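Local coordinates for protein glutathione-dependent peroxiredoxin (Sinorhizobium meliloti, PDB 3UMA) that probably reduces hydrogen peroxide and organic hydroperoxides to water and alcohols with glutathione as the electron donor, as a Prx5-type peroxiredoxin, at residues P70-N75 and S148-M153. Sequence-based numbering, arbitrary orientation.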
loop_
_atom_site.group_PDB
_atom_site.type_symbol
_atom_site.label_atom_id
_atom_site.label_comp_id
_atom_site.label_asym_id
_atom_site.label_seq_id
_atom_site.Cartn_x
_atom_site.Cartn_y
_atom_site.Cartn_z
ATOM N N PRO A 70 14.611 0.476 4.968
ATOM C CA PRO A 70 15.158 1.732 4.419
ATOM C C PRO A 70 14.460 2.311 3.174
ATOM O O PRO A 70 14.130 3.492 3.172
ATOM C CB PRO A 70 16.620 1.363 4.111
ATOM C CG PRO A 70 16.914 0.239 5.118
ATOM C CD PRO A 70 15.655 -0.564 5.055
ATOM N N THR A 71 14.249 1.517 2.132
ATOM C CA THR A 71 13.611 2.052 0.930
ATOM C C THR A 71 12.175 2.469 1.264
ATOM O O THR A 71 11.722 3.547 0.865
ATOM C CB THR A 71 13.641 1.053 -0.254
ATOM O OG1 THR A 71 14.998 0.754 -0.582
ATOM C CG2 THR A 71 12.953 1.656 -1.513
ATOM N N CYS A 72 11.489 1.644 2.049
ATOM C CA CYS A 72 10.113 1.951 2.447
ATOM C C CYS A 72 10.028 3.213 3.316
ATOM O O CYS A 72 9.193 4.059 3.067
ATOM C CB CYS A 72 9.480 0.750 3.143
ATOM S SG CYS A 72 9.720 -0.816 2.274
ATOM N N SER A 73 10.910 3.344 4.309
ATOM C CA SER A 73 10.821 4.451 5.303
ATOM C C SER A 73 11.521 5.755 4.920
ATOM O O SER A 73 11.118 6.827 5.368
ATOM C CB SER A 73 11.392 4.028 6.662
ATOM O OG SER A 73 10.904 2.769 7.043
ATOM N N LEU A 74 12.600 5.660 4.151
ATOM C CA LEU A 74 13.382 6.846 3.798
ATOM C C LEU A 74 12.955 7.440 2.472
ATOM O O LEU A 74 13.209 8.616 2.203
ATOM C CB LEU A 74 14.879 6.515 3.720
ATOM C CG LEU A 74 15.580 6.079 5.009
ATOM C CD1 LEU A 74 16.928 5.451 4.655
ATOM C CD2 LEU A 74 15.757 7.277 5.946
ATOM N N ASN A 75 12.317 6.619 1.650
ATOM C CA ASN A 75 12.056 6.940 0.261
ATOM C C ASN A 75 10.550 6.841 -0.099
ATOM O O ASN A 75 9.921 7.846 -0.387
ATOM C CB ASN A 75 12.890 5.957 -0.578
ATOM C CG ASN A 75 13.058 6.381 -2.009
ATOM O OD1 ASN A 75 12.094 6.730 -2.690
ATOM N ND2 ASN A 75 14.303 6.329 -2.492
ATOM N N SER A 148 5.058 -8.181 0.602
ATOM C CA SER A 148 4.509 -7.683 -0.642
ATOM C C SER A 148 5.630 -7.098 -1.507
ATOM O O SER A 148 6.524 -6.422 -0.987
ATOM C CB SER A 148 3.495 -6.565 -0.361
ATOM O OG SER A 148 2.895 -6.112 -1.562
ATOM N N LYS A 149 5.569 -7.360 -2.812
ATOM C CA LYS A 149 6.243 -6.499 -3.800
ATOM C C LYS A 149 5.922 -5.023 -3.559
ATOM O O LYS A 149 4.826 -4.683 -3.058
ATOM C CB LYS A 149 5.785 -6.864 -5.213
ATOM C CG LYS A 149 6.362 -8.159 -5.688
ATOM C CD LYS A 149 5.993 -8.454 -7.116
ATOM C CE LYS A 149 6.882 -9.571 -7.611
ATOM N NZ LYS A 149 6.342 -10.167 -8.853
ATOM N N ARG A 150 6.865 -4.142 -3.898
ATOM C CA ARG A 150 6.567 -2.704 -3.921
ATOM C C ARG A 150 5.725 -2.363 -5.169
ATOM O O ARG A 150 6.073 -2.747 -6.284
ATOM C CB ARG A 150 7.849 -1.872 -3.864
ATOM C CG ARG A 150 7.622 -0.363 -3.748
ATOM C CD ARG A 150 8.942 0.459 -3.608
ATOM N NE ARG A 150 9.935 -0.215 -2.767
ATOM C CZ ARG A 150 9.931 -0.246 -1.433
ATOM N NH1 ARG A 150 8.990 0.354 -0.712
ATOM N NH2 ARG A 150 10.868 -0.930 -0.808
ATOM N N TYR A 151 4.611 -1.662 -4.972
ATOM C CA TYR A 151 3.747 -1.243 -6.079
ATOM C C TYR A 151 2.945 -0.030 -5.644
ATOM O O TYR A 151 2.880 0.285 -4.449
ATOM C CB TYR A 151 2.822 -2.380 -6.600
ATOM C CG TYR A 151 1.782 -2.891 -5.599
ATOM C CD1 TYR A 151 0.648 -2.125 -5.269
ATOM C CD2 TYR A 151 1.938 -4.139 -4.976
ATOM C CE1 TYR A 151 -0.307 -2.581 -4.350
ATOM C CE2 TYR A 151 0.984 -4.615 -4.055
ATOM C CZ TYR A 151 -0.140 -3.828 -3.750
ATOM O OH TYR A 151 -1.071 -4.271 -2.823
ATOM N N SER A 152 2.374 0.672 -6.615
ATOM C CA SER A 152 1.341 1.656 -6.329
ATOM C C SER A 152 0.214 1.421 -7.332
ATOM O O SER A 152 0.428 0.869 -8.421
ATOM C CB SER A 152 1.858 3.093 -6.437
ATOM O OG SER A 152 2.102 3.392 -7.793
HETATM N N MSE A 153 -0.992 1.806 -6.959
HETATM C CA MSE A 153 -2.099 1.650 -7.878
HETATM C C MSE A 153 -3.111 2.747 -7.642
HETATM O O MSE A 153 -3.251 3.234 -6.526
HETATM C CB MSE A 153 -2.734 0.251 -7.796
HETATM C CG MSE A 153 -3.170 -0.166 -6.422
HETATM SE SE MSE A 153 -4.132 -1.871 -6.425
HETATM C CE MSE A 153 -2.761 -3.188 -6.849
#
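Arg150 meets Cys72 and Thr71 in the buried active-site contact of this peroxiredoxin, where an arginine at the break in strand 147-156 reaches the first turn of helix 70-82. Cys72 is the predicted peroxidatic cysteine, the residue expected to pass through a sulfenic acid. Both terminal nitrogens of the guanidinium turn toward its sulfur: Arg150 NH1 and NH2 each lie 3.3 Å from Cys72 SG. The two bonds are weak, each bent to about 150° at the hydrogen. As modelled, the sulfur sits at the edge of the guanidinium, in its plane, facing the fork between the two amino groups, though a too-short contact with another atom of the model makes its exact place doubtful. Thr71 comes from another direction, over one face: its CG2 is 3.4 Å from Arg150 NH2, set off from the middle of the group toward its rim. That methyl lies anti to the threonine's backbone N, which turns it over the guanidinium, and the side chain slants across the arginine's end. The arginine spans the gap with its CG anti to its own N (chi1 -174°) and an extended chi2, then bends at chi3, -38°, to present the fork to the helix. Pro169 O accepts a further hydrogen bond from Arg150 NH2, tying that nitrogen to a loop as well as to the cysteine. Were Arg150 an alanine, Pro169 O would probably lose this donor, Cys72 SG the pair of N-H groups at its side, and the Thr71 methyl the flat group beneath it. This pairing of cysteine and arginine is a hallmark of the peroxiredoxin active site. Val64, at the end of strand 58-64, and the following Pro65 touch both Cys72 and Arg150, while His76 of helix 70-82 also packs on the arginine; strand 58-64 runs antiparallel to strand 147-156.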